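Local coordinates for CDGSH iron-sulfur domain-containing protein 3, mitochondrial (Homo sapiens, PDB 6AVJ), which binds two [2Fe-2S] clusters per monomer, can pass them to the apoferredoxins FDX1 and FDX2, and contributes to mitochondrial iron homeostasis, at residues T10-E15 with L62-A67; K20-C25 with L50-Q55; E15-K20 with Q55-V60. The protein carries 2 engineered substitutions. All coordinates share one frame; numbering follows the deposited sequence.

Interaction 1 (T10-E15 with L62-A67). With FES (Fe2/s2 (inorganic) cluster), chain E.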
# COMPACT_ATOMS: atom_id res chain seq x y z
N THR A 10 -8.66 5.22 2.24
CA THR A 10 -8.82 5.83 0.92
C THR A 10 -7.45 5.81 0.26
O THR A 10 -6.44 6.05 0.94
CB THR A 10 -9.32 7.29 1.00
OG1 THR A 10 -8.38 8.05 1.74
CG2 THR A 10 -10.58 7.36 1.75
N PRO A 11 -7.40 5.56 -1.06
CA PRO A 11 -6.11 5.46 -1.76
C PRO A 11 -5.42 6.80 -1.81
O PRO A 11 -6.03 7.83 -1.58
CB PRO A 11 -6.51 4.98 -3.17
CG PRO A 11 -7.92 5.47 -3.35
CD PRO A 11 -8.55 5.34 -1.96
N ILE A 12 -4.13 6.79 -2.16
CA ILE A 12 -3.38 8.02 -2.35
C ILE A 12 -3.02 8.14 -3.83
O ILE A 12 -2.46 7.21 -4.43
CB ILE A 12 -2.13 8.10 -1.45
CG1 ILE A 12 -2.58 8.21 -0.00
CG2 ILE A 12 -1.31 9.33 -1.79
CD1 ILE A 12 -1.47 7.88 1.00
N LYS A 13 -3.36 9.27 -4.41
CA LYS A 13 -3.02 9.53 -5.80
C LYS A 13 -1.58 10.00 -5.87
O LYS A 13 -1.17 10.85 -5.09
CB LYS A 13 -3.95 10.59 -6.40
CG LYS A 13 -5.39 10.21 -6.43
CD LYS A 13 -6.18 11.09 -7.39
CE LYS A 13 -7.70 10.93 -7.21
NZ LYS A 13 -8.30 11.82 -6.14
N VAL A 14 -0.80 9.44 -6.81
CA VAL A 14 0.60 9.79 -6.94
C VAL A 14 0.92 9.93 -8.43
O VAL A 14 0.42 9.16 -9.28
CB VAL A 14 1.56 8.75 -6.29
CG1 VAL A 14 1.27 8.55 -4.86
CG2 VAL A 14 1.42 7.46 -6.93
N GLU A 15 1.76 10.90 -8.74
CA GLU A 15 2.26 11.06 -10.11
C GLU A 15 3.47 10.16 -10.23
O GLU A 15 4.54 10.47 -9.69
CB GLU A 15 2.59 12.53 -10.41
CG GLU A 15 3.05 12.64 -11.85
CD GLU A 15 3.26 14.07 -12.33
OE1 GLU A 15 2.62 14.98 -11.81
OE2 GLU A 15 4.06 14.23 -13.25
N LEU A 62 -2.69 4.49 -5.54
CA LEU A 62 -2.06 3.34 -4.87
C LEU A 62 -2.81 2.95 -3.60
O LEU A 62 -3.29 3.79 -2.85
CB LEU A 62 -0.59 3.64 -4.55
CG LEU A 62 0.27 3.84 -5.83
CD1 LEU A 62 1.70 4.14 -5.56
CD2 LEU A 62 0.09 2.73 -6.84
N CYS A 63 -2.85 1.65 -3.34
CA CYS A 63 -3.68 1.11 -2.28
C CYS A 63 -3.03 1.34 -0.92
O CYS A 63 -1.82 1.08 -0.73
CB CYS A 63 -3.91 -0.39 -2.53
SG CYS A 63 -4.74 -1.24 -1.20
N THR A 64 -3.84 1.83 0.01
CA THR A 64 -3.45 2.04 1.40
C THR A 64 -4.15 1.09 2.37
O THR A 64 -3.62 0.84 3.46
CB THR A 64 -3.79 3.48 1.83
OG1 THR A 64 -5.20 3.68 1.59
CG2 THR A 64 -3.00 4.53 1.06
N CYS A 65 -5.34 0.58 2.02
CA CYS A 65 -6.01 -0.41 2.90
C CYS A 65 -5.32 -1.77 2.89
O CYS A 65 -5.56 -2.58 3.81
CB CYS A 65 -7.46 -0.59 2.50
SG CYS A 65 -7.71 -1.54 0.92
N LYS A 66 -4.44 -1.99 1.91
CA LYS A 66 -3.61 -3.16 1.65
C LYS A 66 -4.42 -4.40 1.28
O LYS A 66 -3.83 -5.49 1.17
CB LYS A 66 -2.65 -3.47 2.82
CG LYS A 66 -1.81 -2.24 3.28
CD LYS A 66 -1.20 -1.49 2.10
CE LYS A 66 -0.38 -0.28 2.55
NZ LYS A 66 0.09 0.51 1.34
N ALA A 67 -5.69 -4.26 0.97
CA ALA A 67 -6.51 -5.40 0.57
C ALA A 67 -6.79 -5.48 -0.93
O ALA A 67 -7.56 -6.35 -1.35
CB ALA A 67 -7.83 -5.36 1.33
FE1 FES E . -8.49 1.13 -2.64
FE2 FES E . -6.89 -0.48 -1.04
S1 FES E . -7.09 1.73 -1.01
S2 FES E . -8.23 -1.06 -2.71

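Interaction 2 (K20-C25 with L50-Q55). With FES (Fe2/s2 (inorganic) cluster), chain D.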
# COMPACT_ATOMS: atom_id res chain seq x y z
N LYS A 20 11.15 5.38 -13.16
CA LYS A 20 11.51 5.53 -11.76
C LYS A 20 11.05 4.29 -11.02
O LYS A 20 9.99 3.73 -11.33
CB LYS A 20 10.88 6.77 -11.15
CG LYS A 20 11.35 7.06 -9.75
CD LYS A 20 11.00 8.50 -9.39
CE LYS A 20 11.16 8.79 -7.91
NZ LYS A 20 10.89 10.24 -7.69
N THR A 21 11.88 3.85 -10.09
CA THR A 21 11.59 2.65 -9.29
C THR A 21 10.90 3.04 -8.00
O THR A 21 11.32 3.98 -7.32
CB THR A 21 12.87 1.87 -8.97
OG1 THR A 21 13.39 1.36 -10.19
CG2 THR A 21 12.57 0.70 -8.02
N TYR A 22 9.83 2.32 -7.68
CA TYR A 22 9.01 2.59 -6.51
C TYR A 22 8.93 1.31 -5.68
O TYR A 22 9.09 0.20 -6.21
CB TYR A 22 7.60 3.06 -6.90
CG TYR A 22 7.57 4.37 -7.67
CD1 TYR A 22 7.72 4.40 -9.06
CD2 TYR A 22 7.47 5.58 -7.00
CE1 TYR A 22 7.74 5.61 -9.76
CE2 TYR A 22 7.46 6.81 -7.71
CZ TYR A 22 7.59 6.80 -9.09
OH TYR A 22 7.60 8.01 -9.77
N ARG A 23 8.63 1.48 -4.38
CA ARG A 23 8.51 0.37 -3.41
C ARG A 23 7.22 0.54 -2.63
O ARG A 23 7.14 1.37 -1.71
CB ARG A 23 9.72 0.30 -2.49
CG ARG A 23 11.01 -0.17 -3.23
CD ARG A 23 12.25 -0.05 -2.39
NE ARG A 23 13.40 -0.63 -3.10
CZ ARG A 23 14.08 -0.01 -4.07
NH1 ARG A 23 13.75 1.22 -4.45
NH2 ARG A 23 15.10 -0.61 -4.66
N TRP A 24 6.19 -0.18 -3.03
CA TRP A 24 4.88 -0.03 -2.43
C TRP A 24 4.82 -0.71 -1.06
O TRP A 24 5.26 -1.85 -0.91
CB TRP A 24 3.82 -0.65 -3.31
CG TRP A 24 2.40 -0.63 -2.74
CD1 TRP A 24 1.65 0.46 -2.50
CD2 TRP A 24 1.58 -1.76 -2.43
NE1 TRP A 24 0.40 0.10 -2.06
CE2 TRP A 24 0.33 -1.27 -2.01
CE3 TRP A 24 1.76 -3.14 -2.51
CZ2 TRP A 24 -0.70 -2.13 -1.59
CZ3 TRP A 24 0.74 -3.98 -2.13
CH2 TRP A 24 -0.47 -3.47 -1.66
N CYS A 25 4.24 -0.05 -0.08
CA CYS A 25 4.19 -0.67 1.23
C CYS A 25 3.13 -1.76 1.22
O CYS A 25 1.94 -1.50 0.99
CB CYS A 25 3.94 0.37 2.33
SG CYS A 25 3.57 -0.35 3.95
N LEU A 50 6.68 -4.20 -2.35
CA LEU A 50 6.50 -4.62 -3.74
C LEU A 50 7.23 -3.62 -4.63
O LEU A 50 6.77 -2.50 -4.85
CB LEU A 50 5.01 -4.73 -4.07
CG LEU A 50 4.68 -5.24 -5.50
CD1 LEU A 50 4.97 -6.70 -5.55
CD2 LEU A 50 3.18 -5.05 -5.84
N LYS A 51 8.40 -4.02 -5.12
CA LYS A 51 9.19 -3.12 -5.95
C LYS A 51 8.63 -3.12 -7.37
O LYS A 51 8.34 -4.18 -7.94
CB LYS A 51 10.67 -3.52 -5.94
CG LYS A 51 11.61 -2.50 -6.63
CD LYS A 51 13.12 -2.83 -6.43
CE LYS A 51 13.47 -4.10 -7.14
NZ LYS A 51 14.95 -4.36 -7.08
N PHE A 52 8.45 -1.92 -7.94
CA PHE A 52 7.98 -1.81 -9.33
C PHE A 52 8.58 -0.58 -9.99
O PHE A 52 8.93 0.41 -9.34
CB PHE A 52 6.45 -1.79 -9.48
CG PHE A 52 5.76 -0.56 -8.92
CD1 PHE A 52 5.56 -0.43 -7.55
CD2 PHE A 52 5.32 0.47 -9.75
CE1 PHE A 52 4.91 0.67 -7.02
CE2 PHE A 52 4.69 1.60 -9.20
CZ PHE A 52 4.48 1.69 -7.87
N LYS A 53 8.71 -0.65 -11.30
CA LYS A 53 9.30 0.45 -12.07
C LYS A 53 8.21 0.99 -12.96
O LYS A 53 7.58 0.22 -13.70
CB LYS A 53 10.48 -0.01 -12.93
CG LYS A 53 11.08 1.15 -13.80
CD LYS A 53 12.33 0.78 -14.61
CE LYS A 53 13.56 0.64 -13.73
NZ LYS A 53 14.78 0.61 -14.57
N ALA A 54 7.98 2.28 -12.90
CA ALA A 54 6.89 2.87 -13.66
C ALA A 54 7.22 2.84 -15.14
O ALA A 54 8.31 3.25 -15.52
CB ALA A 54 6.65 4.32 -13.24
N GLN A 55 6.28 2.42 -15.96
CA GLN A 55 6.52 2.36 -17.40
C GLN A 55 6.10 3.63 -18.11
O GLN A 55 6.59 3.89 -19.21
CB GLN A 55 5.78 1.16 -18.01
CG GLN A 55 6.15 -0.21 -17.38
CD GLN A 55 7.57 -0.64 -17.68
OE1 GLN A 55 7.87 -1.07 -18.79
NE2 GLN A 55 8.45 -0.54 -16.68
FE1 FES D . 8.10 -1.57 4.01
FE2 FES D . 5.48 -1.53 4.67
S1 FES D . 6.43 -2.83 3.19
S2 FES D . 7.07 -0.23 5.45

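Interaction 3 (E15-K20 with Q55-V60)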
# COMPACT_ATOMS: atom_id res chain seq x y z
N GLU A 15 1.76 10.90 -8.74
CA GLU A 15 2.26 11.06 -10.11
C GLU A 15 3.47 10.16 -10.23
O GLU A 15 4.54 10.47 -9.69
CB GLU A 15 2.59 12.53 -10.41
CG GLU A 15 3.05 12.64 -11.85
CD GLU A 15 3.26 14.07 -12.33
OE1 GLU A 15 2.62 14.98 -11.81
OE2 GLU A 15 4.06 14.23 -13.25
N LEU A 16 3.31 9.03 -10.91
CA LEU A 16 4.45 8.17 -11.27
C LEU A 16 5.24 8.75 -12.43
O LEU A 16 4.67 9.32 -13.35
CB LEU A 16 4.00 6.78 -11.68
CG LEU A 16 3.20 6.00 -10.64
CD1 LEU A 16 2.90 4.57 -11.17
CD2 LEU A 16 3.88 5.99 -9.35
N VAL A 17 6.56 8.57 -12.38
CA VAL A 17 7.52 9.09 -13.37
C VAL A 17 8.12 7.91 -14.11
O VAL A 17 8.67 6.99 -13.48
CB VAL A 17 8.61 9.92 -12.68
CG1 VAL A 17 9.77 10.25 -13.69
CG2 VAL A 17 8.01 11.19 -12.06
N ALA A 18 7.93 7.88 -15.43
CA ALA A 18 8.44 6.81 -16.28
C ALA A 18 9.93 6.58 -16.01
O ALA A 18 10.72 7.53 -15.96
CB ALA A 18 8.22 7.17 -17.77
N GLY A 19 10.26 5.31 -15.74
CA GLY A 19 11.62 4.90 -15.48
C GLY A 19 12.01 4.90 -14.03
O GLY A 19 13.16 4.54 -13.71
N LYS A 20 11.15 5.38 -13.16
CA LYS A 20 11.51 5.53 -11.76
C LYS A 20 11.05 4.29 -11.02
O LYS A 20 9.99 3.73 -11.33
CB LYS A 20 10.88 6.77 -11.15
CG LYS A 20 11.35 7.06 -9.75
CD LYS A 20 11.00 8.50 -9.39
CE LYS A 20 11.16 8.79 -7.91
NZ LYS A 20 10.89 10.24 -7.69
N GLN A 55 6.28 2.42 -15.96
CA GLN A 55 6.52 2.36 -17.40
C GLN A 55 6.10 3.63 -18.11
O GLN A 55 6.59 3.89 -19.21
CB GLN A 55 5.78 1.16 -18.01
CG GLN A 55 6.15 -0.21 -17.38
CD GLN A 55 7.57 -0.64 -17.68
OE1 GLN A 55 7.87 -1.07 -18.79
NE2 GLN A 55 8.45 -0.54 -16.68
N GLU A 56 5.22 4.43 -17.51
CA GLU A 56 4.75 5.66 -18.12
C GLU A 56 4.51 6.72 -17.04
O GLU A 56 4.32 6.40 -15.87
CB GLU A 56 3.51 5.40 -18.99
CG GLU A 56 2.45 4.60 -18.37
CD GLU A 56 1.30 4.26 -19.34
OE1 GLU A 56 1.51 4.17 -20.58
OE2 GLU A 56 0.16 4.08 -18.86
N THR A 57 4.62 7.98 -17.43
CA THR A 57 4.34 9.08 -16.51
C THR A 57 2.83 9.31 -16.50
O THR A 57 2.24 9.56 -17.54
CB THR A 57 5.12 10.35 -16.91
OG1 THR A 57 6.52 10.11 -16.73
CG2 THR A 57 4.67 11.58 -16.02
N ARG A 58 2.21 9.15 -15.33
CA ARG A 58 0.76 9.28 -15.21
C ARG A 58 0.39 9.33 -13.73
O ARG A 58 1.17 8.92 -12.87
CB ARG A 58 0.02 8.14 -15.92
CG ARG A 58 0.25 6.74 -15.36
CD ARG A 58 -0.63 5.68 -16.03
NE ARG A 58 -2.03 6.10 -16.13
CZ ARG A 58 -2.65 6.39 -17.29
NH1 ARG A 58 -2.01 6.31 -18.45
NH2 ARG A 58 -3.93 6.76 -17.27
N MET A 59 -0.80 9.84 -13.45
CA MET A 59 -1.39 9.80 -12.11
C MET A 59 -2.00 8.41 -11.87
O MET A 59 -2.73 7.90 -12.72
CB MET A 59 -2.50 10.83 -11.98
CG MET A 59 -2.06 12.26 -12.22
SD MET A 59 -0.78 12.78 -11.06
CE MET A 59 -1.62 12.44 -9.47
N VAL A 60 -1.68 7.77 -10.75
CA VAL A 60 -2.30 6.50 -10.39
C VAL A 60 -2.83 6.64 -8.97
O VAL A 60 -2.49 7.56 -8.24
CB VAL A 60 -1.34 5.31 -10.48
CG1 VAL A 60 -0.76 5.20 -11.89
CG2 VAL A 60 -0.26 5.46 -9.45

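Interaction 1 (T10-E15 with L62-A67)
L62 and T64 bury the greatest areas, and I12 is their main counterpart on the other segment. The backbones of I12 and L62 form an antiparallel hydrogen-bonded pair: L62 N gives its hydrogen to I12 O at 2.9 Å, and I12 N returns one to L62 O at 3.2 Å. L62 points its side chain to the same face of the sheet as I12, but its branch reaches V14 instead, with L62 CD1 3.6 Å from V14 CG2 and the two side chains crossing at about a right angle. A leucine suits this buried place because its two methyl groups bring apolar surface up to the valine.

T64 has two different ends and uses both. Its OG1 lies between the backbone N and the carbonyl carbon (chi1 56°) and donates to T10 O at 2.8 Å, arriving from well above the carbonyl plane; its CG2 packs on I12 CD1 at 3.7 Å. One small residue thus ties down a backbone oxygen and continues the apolar surface. P11, rigid and without an N-H, rests its CB 3.4 Å from L62 O and lines the cluster pocket near sulfur S1. Iron FE2 is bound by C63 SG at 2.3 Å and by C65 SG; C74 and an engineered cysteine, C78, belong to the same site.

In this NEET fold, the contact fastens the beginning of strand 12-16 to the end of strand 58-62 and to the CDGSH-type cluster-binding loop that follows. V14 continues the pairing with V60, while P34 and F35, from a loop, pack on L62.

Interaction 2 (K20-C25 with L50-Q55)
Y22 lies against F52 from its first side-chain carbon onward. Its CB sits over one face of the F52 ring, a CH-pi contact 3.8 Å from the centroid. Beyond it, Y22 CG is 4.1 Å from F52 CZ and Y22 CD1 equally near F52 CE2, so the tyrosine ring slides past the phenylalanine: the two planes are tilted by only 25°, but the rings are displaced so far that little of one lies above the other. Farther out, Y22 CE1 meets A54 CB at 3.9 Å, an alanine small enough for the ring to sit close. The tip, OH, has its polar partner in V17 N, beyond this strand pair. F52 can receive Y22 because its CG stands between the backbone N and the carbonyl carbon (chi1 67°), which leans the ring across to the neighbouring strand; W24 CB lies at that ring's edge.

Strands 21-24 and 50-53 run antiparallel. Y22 N bonds to F52 O at 2.7 Å, nearly straight, and F52 N answers to Y22 O; W24 and L50 form the next hydrogen-bonded pair, with L50 CB at the edge of the indole.

T21, R23, K51 and K53 occupy the other face. K51 CD lies over one face of the R23 guanidinium, 3.5 Å from NH2, the two side chains running side by side. Past W24, C25 SG binds iron FE2 of the cluster.

The chemistry divides with the faces: aromatic and aliphatic groups pack on one, where L16 joins them, whereas on the other K51 lays its methylenes against T21 and R23. With R23 NH2 and K51 NZ 4.5 Å apart, like charges probably leave that side electropositive.

Interaction 3 (E15-K20 with Q55-V60)
The hydroxyl of T57 receives the straightest bond of this contact: A18 N donates to T57 OG1 at 2.9 Å, with an angle of 176° at the hydrogen. T57 holds OG1 anti to its carbonyl carbon (chi1 -66°), which carries the oxygen to the A18 amide and leaves CG2 alongside L16 O. A threonine suits the place, since a side-chain acceptor takes over where the regular backbone pairing ends. A18, with only a methyl, brings CB within 3.6 Å of the same OG1. G19 follows in a type II turn from V17 to K20; at its positive phi of 92° a CB would press against the carbonyl oxygen of A18, so glycine fits.

L16 and R58 form an antiparallel hydrogen-bonded pair, L16 N donating to R58 O at 2.9 Å; the return bond is longer. L16 is the buried residue of the contact, and its CG and CD1 both meet V60 CG2 at 3.7 Å, the two side chains roughly perpendicular. With L16 cut back to an alanine, V60 would probably lose its apolar partner and a gap would open against A54, Y22 and F52, which also pack on this leucine.

E15 and M59 lie on the opposite side of the sheet. M59 turns back on itself at its second and third torsions, so SD lies 3.4 Å from E15 CB, the thioether lying against the glutamate's aliphatic stem. R58 NH1 and E56 OE2 make a salt bridge within their own segment.

This is the outer end of the NEET fold's antiparallel strand pair 12-16 and 58-62, away from the clusters: the V60 side chain is about 11 Å from one. V17 N is held by Y22 OH, and G19 and K20 bond to A54, tying this end to the other two-stranded sheet.

How the interactions relate
Interactions 1 and 3 use the same sheet, strands 12-16 and 58-62, and share E15; the bond from V14 N to V60 O joins them. Interaction 1 is partly buried and reaches one cluster, whereas interaction 3 is a surface contact at the far end, where a threonine hydroxyl and a turn supplement the ladder. Interaction 2, also at the surface, pairs strands 21-24 and 50-53 and leads to the other cluster through C25. It meets interaction 3 through L16 and the Y22 hydroxyl, and interaction 1 through W24 NE1, bonded to C63 O. Aromatic packing and basic side chains distinguish it from the aliphatic packing of interaction 1.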